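Local coordinates for zebrafish RNase5 (Danio rerio, PDB 3LJE), which is a fish member of the pancreatic ribonuclease and angiogenin family and probably hydrolyses RNA, cutting the strand at its phosphodiester bonds, at residues P9-F14 and K113-H118; R16-A21 and E47-I52; F51-K56 and P79-T84. One frame throughout, in Å; residues are numbered along the deposited sequence. Where two conformers were deposited one is given.

Contact 1: residues P9-F14 and K113-H118; sequences PRYQKF and KGWPVH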
loop_
_atom_site.group_PDB
_atom_site.type_symbol
_atom_site.label_atom_id
_atom_site.label_comp_id
_atom_site.label_asym_id
_atom_site.label_seq_id
_atom_site.Cartn_x
_atom_site.Cartn_y
_atom_site.Cartn_z
ATOM N N PRO A 9 2.160 10.716 10.548
ATOM C CA PRO A 9 3.202 10.536 9.524
ATOM C C PRO A 9 3.137 9.159 8.811
ATOM O O PRO A 9 3.220 9.065 7.562
ATOM C CB PRO A 9 4.534 10.718 10.316
ATOM C CG PRO A 9 4.111 11.745 11.457
ATOM C CD PRO A 9 2.766 11.008 11.875
ATOM N N ARG A 10 2.908 8.130 9.615
ATOM C CA ARG A 10 2.848 6.762 9.086
ATOM C C ARG A 10 1.588 6.535 8.290
ATOM O O ARG A 10 1.609 5.809 7.227
ATOM C CB ARG A 10 2.973 5.733 10.202
ATOM C CG ARG A 10 4.488 5.464 10.523
ATOM C CD ARG A 10 4.635 4.347 11.564
ATOM N NE ARG A 10 3.864 4.826 12.712
ATOM C CZ ARG A 10 3.195 4.035 13.568
ATOM N NH1 ARG A 10 3.211 2.700 13.417
ATOM N NH2 ARG A 10 2.485 4.607 14.543
ATOM N N TYR A 11 0.519 7.119 8.766
ATOM C CA TYR A 11 -0.756 6.981 8.095
ATOM C C TYR A 11 -0.703 7.710 6.731
ATOM O O TYR A 11 -1.185 7.225 5.688
ATOM C CB TYR A 11 -1.815 7.629 8.971
ATOM C CG TYR A 11 -3.114 7.865 8.297
ATOM C CD1 TYR A 11 -3.960 6.795 7.946
ATOM C CD2 TYR A 11 -3.536 9.168 8.022
ATOM C CE1 TYR A 11 -5.198 7.033 7.359
ATOM C CE2 TYR A 11 -4.764 9.428 7.423
ATOM C CZ TYR A 11 -5.604 8.383 7.092
ATOM O OH TYR A 11 -6.847 8.645 6.498
ATOM N N GLN A 12 -0.143 8.918 6.735
ATOM C CA GLN A 12 -0.081 9.618 5.455
ATOM C C GLN A 12 0.803 8.846 4.469
ATOM O O GLN A 12 0.546 8.807 3.241
ATOM C CB GLN A 12 0.487 11.073 5.648
ATOM C CG GLN A 12 -0.383 11.997 6.535
ATOM C CD GLN A 12 -1.705 12.156 5.870
ATOM O OE1 GLN A 12 -1.744 12.078 4.642
ATOM N NE2 GLN A 12 -2.809 12.332 6.633
ATOM N N LYS A 13 1.923 8.296 4.946
ATOM C CA LYS A 13 2.787 7.537 4.074
ATOM C C LYS A 13 2.018 6.272 3.546
ATOM O O LYS A 13 2.162 5.872 2.415
ATOM C CB LYS A 13 4.000 7.098 4.861
ATOM C CG LYS A 13 5.034 6.255 3.979
ATOM C CD LYS A 13 6.397 6.106 4.705
ATOM C CE LYS A 13 7.302 5.179 3.977
ATOM N NZ LYS A 13 8.696 5.286 4.653
ATOM N N PHE A 14 1.204 5.682 4.408
ATOM C CA PHE A 14 0.429 4.478 3.948
ATOM C C PHE A 14 -0.538 4.909 2.819
ATOM O O PHE A 14 -0.746 4.196 1.827
ATOM C CB PHE A 14 -0.363 3.962 5.170
ATOM C CG PHE A 14 -1.358 2.873 4.829
ATOM C CD1 PHE A 14 -0.935 1.532 4.746
ATOM C CD2 PHE A 14 -2.717 3.230 4.516
ATOM C CE1 PHE A 14 -1.889 0.521 4.338
ATOM C CE2 PHE A 14 -3.641 2.240 4.115
ATOM C CZ PHE A 14 -3.225 0.886 4.032
ATOM N N LYS A 113 -4.088 2.788 16.789
ATOM C CA LYS A 113 -5.211 3.572 17.310
ATOM C C LYS A 113 -6.354 3.740 16.288
ATOM O O LYS A 113 -6.970 4.799 16.259
ATOM C CB LYS A 113 -4.738 4.968 17.766
ATOM C CG LYS A 113 -3.715 4.986 19.009
ATOM C CD LYS A 113 -3.097 6.396 19.225
ATOM C CE LYS A 113 -1.745 6.392 19.962
ATOM N NZ LYS A 113 -0.668 5.468 19.291
ATOM N N GLY A 114 -6.640 2.681 15.514
ATOM C CA GLY A 114 -7.712 2.668 14.544
ATOM C C GLY A 114 -7.290 3.160 13.130
ATOM O O GLY A 114 -8.155 3.231 12.209
ATOM N N TRP A 115 -6.027 3.561 12.951
ATOM C CA TRP A 115 -5.618 4.074 11.575
ATOM C C TRP A 115 -4.644 3.141 10.922
ATOM O O TRP A 115 -3.727 2.605 11.589
ATOM C CB TRP A 115 -4.907 5.423 11.689
ATOM C CG TRP A 115 -5.741 6.439 12.365
ATOM C CD1 TRP A 115 -5.767 6.758 13.726
ATOM C CD2 TRP A 115 -6.775 7.185 11.755
ATOM N NE1 TRP A 115 -6.781 7.665 13.968
ATOM C CE2 TRP A 115 -7.411 7.953 12.786
ATOM C CE3 TRP A 115 -7.236 7.284 10.442
ATOM C CZ2 TRP A 115 -8.492 8.811 12.514
ATOM C CZ3 TRP A 115 -8.296 8.114 10.155
ATOM C CH2 TRP A 115 -8.923 8.877 11.188
ATOM N N PRO A 116 -4.749 2.973 9.588
ATOM C CA PRO A 116 -3.780 2.057 8.950
ATOM C C PRO A 116 -2.383 2.697 8.814
ATOM O O PRO A 116 -2.271 3.844 8.343
ATOM C CB PRO A 116 -4.381 1.781 7.566
ATOM C CG PRO A 116 -5.228 3.145 7.264
ATOM C CD PRO A 116 -5.796 3.488 8.680
ATOM N N VAL A 117 -1.335 1.958 9.180
ATOM C CA VAL A 117 0.031 2.512 9.091
ATOM C C VAL A 117 0.963 1.623 8.331
ATOM O O VAL A 117 2.157 1.966 8.152
ATOM C CB VAL A 117 0.565 2.700 10.590
ATOM C CG1 VAL A 117 -0.258 3.807 11.220
ATOM C CG2 VAL A 117 0.397 1.349 11.385
ATOM N N HIS A 118 0.503 0.427 7.891
ATOM C CA HIS A 118 1.426 -0.438 7.208
ATOM C C HIS A 118 0.620 -1.431 6.370
ATOM O O HIS A 118 -0.471 -1.823 6.772
ATOM C CB HIS A 118 2.265 -1.195 8.311
ATOM C CG HIS A 118 3.073 -2.331 7.799
ATOM N ND1 HIS A 118 4.269 -2.153 7.124
ATOM C CD2 HIS A 118 2.851 -3.683 7.840
ATOM C CE1 HIS A 118 4.755 -3.336 6.768
ATOM N NE2 HIS A 118 3.919 -4.279 7.189
HETATM O O HOH W 1 3.342 3.854 6.604
#

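Contact 2: residues R16-A21 and E47-I52; sequences RQHVDA and EVNTFI. With ACT (acetate ion), chain B; SO4 (sulfate ion), chain C.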
loop_
_atom_site.group_PDB
_atom_site.type_symbol
_atom_site.label_atom_id
_atom_site.label_comp_id
_atom_site.label_asym_id
_atom_site.label_seq_id
_atom_site.Cartn_x
_atom_site.Cartn_y
_atom_site.Cartn_z
ATOM N N ARG A 16 -0.243 7.363 0.720
ATOM C CA ARG A 16 0.546 7.631 -0.453
ATOM C C ARG A 16 1.054 6.390 -1.107
ATOM O O ARG A 16 1.032 6.253 -2.349
ATOM C CB ARG A 16 1.757 8.551 -0.079
ATOM C CG ARG A 16 2.791 8.666 -1.253
ATOM C CD ARG A 16 3.887 9.757 -1.071
ATOM N NE ARG A 16 4.687 9.499 0.144
ATOM C CZ ARG A 16 5.731 8.669 0.199
ATOM N NH1 ARG A 16 6.191 7.995 -0.904
ATOM N NH2 ARG A 16 6.254 8.425 1.391
ATOM N N GLN A 17 1.536 5.459 -0.321
ATOM C CA GLN A 17 2.105 4.307 -0.979
ATOM C C GLN A 17 1.134 3.167 -1.310
ATOM O O GLN A 17 1.473 2.343 -2.151
ATOM C CB GLN A 17 3.147 3.679 -0.040
ATOM C CG GLN A 17 4.295 4.630 0.312
ATOM C CD GLN A 17 5.330 3.875 1.135
ATOM O OE1 GLN A 17 6.513 3.873 0.795
ATOM N NE2 GLN A 17 4.902 3.227 2.175
ATOM N N HIS A 18 -0.014 3.135 -0.623
ATOM C CA HIS A 18 -0.889 1.978 -0.760
ATOM C C HIS A 18 -2.361 2.175 -1.030
ATOM O O HIS A 18 -3.111 1.158 -1.148
ATOM C CB HIS A 18 -0.755 1.089 0.525
ATOM C CG HIS A 18 0.653 0.607 0.739
ATOM N ND1 HIS A 18 1.274 -0.250 -0.139
ATOM C CD2 HIS A 18 1.582 0.929 1.684
ATOM C CE1 HIS A 18 2.529 -0.465 0.246
ATOM N NE2 HIS A 18 2.750 0.235 1.347
ATOM N N VAL A 19 -2.792 3.409 -1.214
ATOM C CA VAL A 19 -4.224 3.628 -1.422
ATOM C C VAL A 19 -4.426 4.390 -2.733
ATOM O O VAL A 19 -3.975 5.578 -2.880
ATOM C CB VAL A 19 -4.823 4.475 -0.261
ATOM C CG1 VAL A 19 -6.330 4.690 -0.434
ATOM C CG2 VAL A 19 -4.648 3.728 1.157
ATOM N N ASP A 20 -5.058 3.725 -3.696
ATOM C CA ASP A 20 -5.339 4.461 -4.929
ATOM C C ASP A 20 -6.468 3.688 -5.725
ATOM O O ASP A 20 -6.212 2.706 -6.420
ATOM C CB ASP A 20 -4.078 4.543 -5.832
ATOM C CG ASP A 20 -4.348 5.429 -7.036
ATOM O OD1 ASP A 20 -3.366 5.877 -7.659
ATOM O OD2 ASP A 20 -5.564 5.696 -7.295
ATOM N N ALA A 21 -7.707 4.142 -5.547
ATOM C CA ALA A 21 -8.857 3.465 -6.204
ATOM C C ALA A 21 -8.753 3.436 -7.702
ATOM O O ALA A 21 -9.395 2.586 -8.326
ATOM C CB ALA A 21 -10.225 4.206 -5.843
ATOM N N GLU A 47 11.293 -2.996 -4.606
ATOM C CA GLU A 47 11.009 -4.259 -5.280
ATOM C C GLU A 47 9.512 -4.544 -5.533
ATOM O O GLU A 47 9.154 -5.024 -6.600
ATOM C CB GLU A 47 11.581 -5.424 -4.402
ATOM C CG GLU A 47 13.010 -5.438 -4.299
ATOM C CD GLU A 47 13.687 -6.027 -5.555
ATOM O OE1 GLU A 47 14.921 -5.926 -5.626
ATOM O OE2 GLU A 47 13.023 -6.598 -6.442
ATOM N N VAL A 48 8.669 -4.296 -4.538
ATOM C CA VAL A 48 7.213 -4.706 -4.675
ATOM C C VAL A 48 6.376 -3.673 -3.962
ATOM O O VAL A 48 6.699 -3.238 -2.837
ATOM C CB VAL A 48 6.938 -6.171 -4.281
ATOM C CG1 VAL A 48 5.446 -6.458 -4.312
ATOM C CG2 VAL A 48 7.680 -7.136 -5.208
ATOM N N ASN A 49 5.263 -3.210 -4.586
ATOM C CA ASN A 49 4.454 -2.286 -3.821
ATOM C C ASN A 49 3.012 -2.457 -4.322
ATOM O O ASN A 49 2.707 -2.303 -5.523
ATOM C CB ASN A 49 4.905 -0.832 -4.095
ATOM C CG ASN A 49 4.142 0.168 -3.243
ATOM O OD1 ASN A 49 4.521 0.422 -2.094
ATOM N ND2 ASN A 49 3.006 0.703 -3.783
ATOM N N THR A 50 2.139 -2.765 -3.372
ATOM C CA THR A 50 0.770 -2.902 -3.755
ATOM C C THR A 50 -0.082 -1.662 -3.479
ATOM O O THR A 50 -0.086 -1.097 -2.375
ATOM C CB THR A 50 0.178 -4.135 -2.911
ATOM O OG1 THR A 50 0.972 -5.245 -3.264
ATOM C CG2 THR A 50 -1.406 -4.338 -3.185
ATOM N N PHE A 51 -0.960 -1.360 -4.448
ATOM C CA PHE A 51 -1.962 -0.318 -4.286
ATOM C C PHE A 51 -3.353 -0.960 -4.107
ATOM O O PHE A 51 -3.788 -1.755 -4.951
ATOM C CB PHE A 51 -2.007 0.562 -5.569
ATOM C CG PHE A 51 -0.714 1.307 -5.763
ATOM C CD1 PHE A 51 -0.524 2.544 -5.061
ATOM C CD2 PHE A 51 0.306 0.784 -6.595
ATOM C CE1 PHE A 51 0.735 3.248 -5.219
ATOM C CE2 PHE A 51 1.516 1.503 -6.759
ATOM C CZ PHE A 51 1.718 2.713 -6.073
ATOM N N ILE A 52 -3.999 -0.629 -3.012
ATOM C CA ILE A 52 -5.323 -1.167 -2.737
ATOM C C ILE A 52 -6.276 -0.220 -3.512
ATOM O O ILE A 52 -6.278 1.032 -3.319
ATOM C CB ILE A 52 -5.660 -1.058 -1.252
ATOM C CG1 ILE A 52 -4.583 -1.859 -0.422
ATOM C CG2 ILE A 52 -7.163 -1.582 -1.009
ATOM C CD1 ILE A 52 -4.671 -1.389 1.125
HETATM C C ACT B . 9.344 6.533 0.394
HETATM O O ACT B . 9.013 7.486 1.134
HETATM O OXT ACT B . 8.558 5.680 -0.074
HETATM C CH3 ACT B . 10.827 6.401 0.044
HETATM S S SO4 C . 5.002 -0.689 3.859
HETATM O O1 SO4 C . 5.058 -2.210 3.379
HETATM O O2 SO4 C . 3.666 -0.273 4.549
HETATM O O3 SO4 C . 6.160 -0.440 4.815
HETATM O O4 SO4 C . 5.277 0.134 2.534
#

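Contact 3: residues F51-K56 and P79-T84; sequences FIQATK and PFPVVT. With SO4 (sulfate ion), chain D.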
loop_
_atom_site.group_PDB
_atom_site.type_symbol
_atom_site.label_atom_id
_atom_site.label_comp_id
_atom_site.label_asym_id
_atom_site.label_seq_id
_atom_site.Cartn_x
_atom_site.Cartn_y
_atom_site.Cartn_z
ATOM N N PHE A 51 -0.960 -1.360 -4.448
ATOM C CA PHE A 51 -1.962 -0.318 -4.286
ATOM C C PHE A 51 -3.353 -0.960 -4.107
ATOM O O PHE A 51 -3.788 -1.755 -4.951
ATOM C CB PHE A 51 -2.007 0.562 -5.569
ATOM C CG PHE A 51 -0.714 1.307 -5.763
ATOM C CD1 PHE A 51 -0.524 2.544 -5.061
ATOM C CD2 PHE A 51 0.306 0.784 -6.595
ATOM C CE1 PHE A 51 0.735 3.248 -5.219
ATOM C CE2 PHE A 51 1.516 1.503 -6.759
ATOM C CZ PHE A 51 1.718 2.713 -6.073
ATOM N N ILE A 52 -3.999 -0.629 -3.012
ATOM C CA ILE A 52 -5.323 -1.167 -2.737
ATOM C C ILE A 52 -6.276 -0.220 -3.512
ATOM O O ILE A 52 -6.278 1.032 -3.319
ATOM C CB ILE A 52 -5.660 -1.058 -1.252
ATOM C CG1 ILE A 52 -4.583 -1.859 -0.422
ATOM C CG2 ILE A 52 -7.163 -1.582 -1.009
ATOM C CD1 ILE A 52 -4.671 -1.389 1.125
ATOM N N GLN A 53 -7.152 -0.826 -4.328
ATOM C CA GLN A 53 -8.134 -0.003 -5.127
ATOM C C GLN A 53 -9.360 0.324 -4.369
ATOM O O GLN A 53 -10.439 -0.180 -4.643
ATOM C CB GLN A 53 -8.432 -0.762 -6.457
ATOM C CG GLN A 53 -7.205 -0.839 -7.333
ATOM C CD GLN A 53 -7.518 -1.780 -8.504
ATOM O OE1 GLN A 53 -7.804 -2.987 -8.225
ATOM N NE2 GLN A 53 -7.422 -1.285 -9.816
ATOM N N ALA A 54 -9.216 1.169 -3.369
ATOM C CA ALA A 54 -10.368 1.525 -2.563
ATOM C C ALA A 54 -10.155 2.860 -1.927
ATOM O O ALA A 54 -9.080 3.428 -2.033
ATOM C CB ALA A 54 -10.621 0.468 -1.500
ATOM N N THR A 55 -11.193 3.392 -1.264
ATOM C CA THR A 55 -11.071 4.684 -0.586
ATOM C C THR A 55 -10.370 4.518 0.738
ATOM O O THR A 55 -10.380 3.442 1.358
ATOM C CB THR A 55 -12.443 5.329 -0.242
ATOM O OG1 THR A 55 -13.123 4.469 0.706
ATOM C CG2 THR A 55 -13.338 5.468 -1.481
ATOM N N LYS A 56 -9.765 5.590 1.218
ATOM C CA LYS A 56 -9.106 5.473 2.513
ATOM C C LYS A 56 -10.087 5.154 3.607
ATOM O O LYS A 56 -9.760 4.380 4.521
ATOM C CB LYS A 56 -8.364 6.756 2.893
ATOM C CG LYS A 56 -9.265 7.986 2.855
ATOM C CD LYS A 56 -8.429 9.208 3.234
ATOM C CE LYS A 56 -9.299 10.488 3.357
ATOM N NZ LYS A 56 -8.300 11.630 3.512
ATOM N N PRO A 79 -12.139 -10.127 0.430
ATOM C CA PRO A 79 -11.064 -9.722 -0.514
ATOM C C PRO A 79 -11.186 -8.219 -0.849
ATOM O O PRO A 79 -12.280 -7.606 -0.720
ATOM C CB PRO A 79 -11.371 -10.548 -1.810
ATOM C CG PRO A 79 -12.177 -11.781 -1.293
ATOM C CD PRO A 79 -13.031 -11.182 -0.174
ATOM N N PHE A 80 -10.053 -7.630 -1.159
ATOM C CA PHE A 80 -10.083 -6.233 -1.650
ATOM C C PHE A 80 -9.442 -6.325 -2.972
ATOM O O PHE A 80 -8.591 -7.185 -3.243
ATOM C CB PHE A 80 -9.197 -5.229 -0.792
ATOM C CG PHE A 80 -9.944 -4.570 0.295
ATOM C CD1 PHE A 80 -10.500 -5.307 1.404
ATOM C CD2 PHE A 80 -10.125 -3.176 0.292
ATOM C CE1 PHE A 80 -11.139 -4.652 2.405
ATOM C CE2 PHE A 80 -10.770 -2.567 1.309
ATOM C CZ PHE A 80 -11.283 -3.277 2.390
ATOM N N PRO A 81 -9.831 -5.399 -3.884
ATOM C CA PRO A 81 -9.170 -5.327 -5.173
ATOM C C PRO A 81 -7.819 -4.675 -5.031
ATOM O O PRO A 81 -7.700 -3.610 -4.423
ATOM C CB PRO A 81 -10.090 -4.471 -6.032
ATOM C CG PRO A 81 -10.737 -3.534 -5.053
ATOM C CD PRO A 81 -10.518 -4.113 -3.680
ATOM N N VAL A 82 -6.790 -5.236 -5.609
ATOM C CA VAL A 82 -5.469 -4.625 -5.532
ATOM C C VAL A 82 -4.715 -4.722 -6.834
ATOM O O VAL A 82 -4.961 -5.604 -7.651
ATOM C CB VAL A 82 -4.512 -5.269 -4.439
ATOM C CG1 VAL A 82 -5.248 -5.214 -2.983
ATOM C CG2 VAL A 82 -4.094 -6.763 -4.857
ATOM N N VAL A 83 -3.760 -3.795 -7.005
ATOM C CA VAL A 83 -2.826 -3.887 -8.121
ATOM C C VAL A 83 -1.450 -3.939 -7.495
ATOM O O VAL A 83 -1.074 -3.006 -6.729
ATOM C CB VAL A 83 -2.894 -2.646 -9.067
ATOM C CG1 VAL A 83 -1.516 -2.593 -9.926
ATOM C CG2 VAL A 83 -4.170 -2.735 -9.885
ATOM N N THR A 84 -0.720 -5.021 -7.737
ATOM C CA THR A 84 0.650 -5.155 -7.242
ATOM C C THR A 84 1.696 -4.836 -8.295
ATOM O O THR A 84 1.654 -5.414 -9.433
ATOM C CB THR A 84 0.902 -6.582 -6.707
ATOM O OG1 THR A 84 -0.016 -6.798 -5.616
ATOM C CG2 THR A 84 2.324 -6.705 -6.196
HETATM S S SO4 D . -16.654 4.075 -0.015
HETATM O O1 SO4 D . -16.214 2.728 -0.448
HETATM O O2 SO4 D . -17.997 3.936 0.640
HETATM O O3 SO4 D . -15.700 4.744 0.941
HETATM O O4 SO4 D . -16.729 4.789 -1.310
#

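Contact 1: residues P9-F14 and K113-H118
Tyr11 and Trp115 form an edge-to-face aromatic pair. The indole edge approaches one face of the phenol off-centre, with Trp115 CE3 3.7 Å from Tyr11 CE1. The centroids of the Tyr11 ring and the six-membered ring of Trp115 are 5.2 Å apart, with planes at 67°. Tyr11 CG stands anti to the backbone N (chi1 166°), which carries the ring from the helix flank to the start of the strand.

A CH-pi contact follows one turn on. Pro116 CB lies over the face of Phe14, 3.8 Å from the ring centroid. Pro116 CD leans the other way, against Tyr11, so the proline ring fills the space between the two aromatics. Replacing Phe14 by an alanine would probably open a gap beneath Pro116 and leave the proline without its aromatic platform.

Apolar packing also involves an arginine. The Arg10 chain bends at chi3. Val117 CG1 lies over one face of the Arg10 guanidinium, and Val117 CG2 is 3.7 Å from Arg10 NH1. Arg10 NH2 makes a salt bridge to Asp112.

The polar contacts are few. Pro116 O meets the edge of the Tyr11 ring in its plane, 3.4 Å from Tyr11 CD1. It also takes a CA-H...O contact from Tyr11 CA at 3.5 Å. This oxygen is buried and has no conventional partner in the model. One water donates to both Arg10 O and Val117 O, each at 2.7 Å, and ties the two backbones.

Val117 and His118 both face Gly110 in a classic beta bulge. The 9-14 helix segment crosses strand 115-118 at 75°. This packing of the N-terminal helix on the last strand belongs to the pancreatic ribonuclease fold.

Contact 2: residues R16-A21 and E47-I52
His18 has CG anti to its carbonyl carbon (chi1 -60°), which turns the imidazole edge to the backbone of Thr50. Asn49 has CG anti to its backbone N (chi1 -176°), which sends the amide to the carbonyl of Gln17. His18 ND1 donates to Thr50 O at 2.8 Å, with the acceptor in the ring plane. On another edge, His18 NE2 donates to O4 of the bound sulfate, also at 2.8 Å. The two bonds fix the rotation of the ring. Asn49 ND2 donates to Gln17 O at 2.8 Å, almost straight and nearly along the C=O axis. The Asn49 amide is 18° from the His18 ring plane, and Asn49 OD1 lies 3.2 Å from His18 CE1. Lys46 NZ is hydrogen-bonded to Asn49 OD1 and, with Tyr119 N, to the sulfate.

The backbones join in a single bridge between Val19 and Ile52. Ile52 N donates to His18 O at 2.7 Å from above the carbonyl plane, and Asp20 N donates to Ile52 O at 3.0 Å. Arg16 NH2 donates to acetate O at 2.9 Å.

Such a histidine, held by a strand carbonyl and facing an anion, is consistent with a pancreatic ribonuclease active site. The imidazole meets the ring of Tyr119. The Phe51 ring packs on Ala31 and Met32 of helix 28-34, and strand 48-52 continues the sheet through strand 80-89.

Contact 3: residues F51-K56 and P79-T84
Gln53 slants across Pro81 and Val83. With the chain extended at chi2 (171°), the amide extends as far as Val83, where CG2 is 3.6 Å from Gln53 NE2. Gln53 OE1 rests 3.5 Å from Pro81 CB. The Gln53 backbone closes over the same proline, with its O 3.4 Å from Pro81 CG. The pyrrolidine ring is a bump that fits between the Gln53 side chain and its backbone carbonyl. Gln53 NE2 donates a hydrogen bond to Met23 O, which anchors the far end of the side chain.

A second fit lies on the Ile52 side. Phe80 CD2 fits between two methyls: Ile52 CG2 is 3.6 Å from it, and Ala54 CB lies at the ring edge. Val82 CG1 fills in more loosely beside Ile52 CG1, at 4.3 Å.

The backbones set this fit. Phe51 and Val83 are an antiparallel hydrogen-bonded pair: Phe51 N reaches Val83 O at 2.8 Å, and Val83 N returns to Phe51 O. Ile52 and Val82 are the non-hydrogen-bonded pair. A last bond runs from Gln53 N to Pro81 O at 2.8 Å. Gln53 then centres an inverse gamma turn, and the chain leaves the sheet.

Thr55 N-caps helix 56-60 beyond the turn. Ile59 of that helix covers Ile52, Ala54 and Phe80. Strand 97-112 pairs with the far edge of strand 80-89 and adds Ile107 to this core.

Contacts 1 and 2 both use helix 8-18, and contacts 2 and 3 share Phe51 and Ile52 on strand 48-52. The centres of contacts 2 and 3 are about 8 Å apart, and those of contacts 1 and 2 about 13 Å. Phe14 joins them: its CZ is 4.0 Å from Ile52 CD1, and its CE2 is 3.5 Å from Val19 CG2. Thr50 OG1, also hydrogen-bonded to Glu121 OE1, is 3.0 Å from Thr84 OG1 and links contacts 2 and 3. The nearest atom of the contact 2 sulfate is about 3 Å from the His118 side chain of contact 1. Such an anion between two histidines and Lys46 is consistent with the phosphate site of pancreatic ribonucleases.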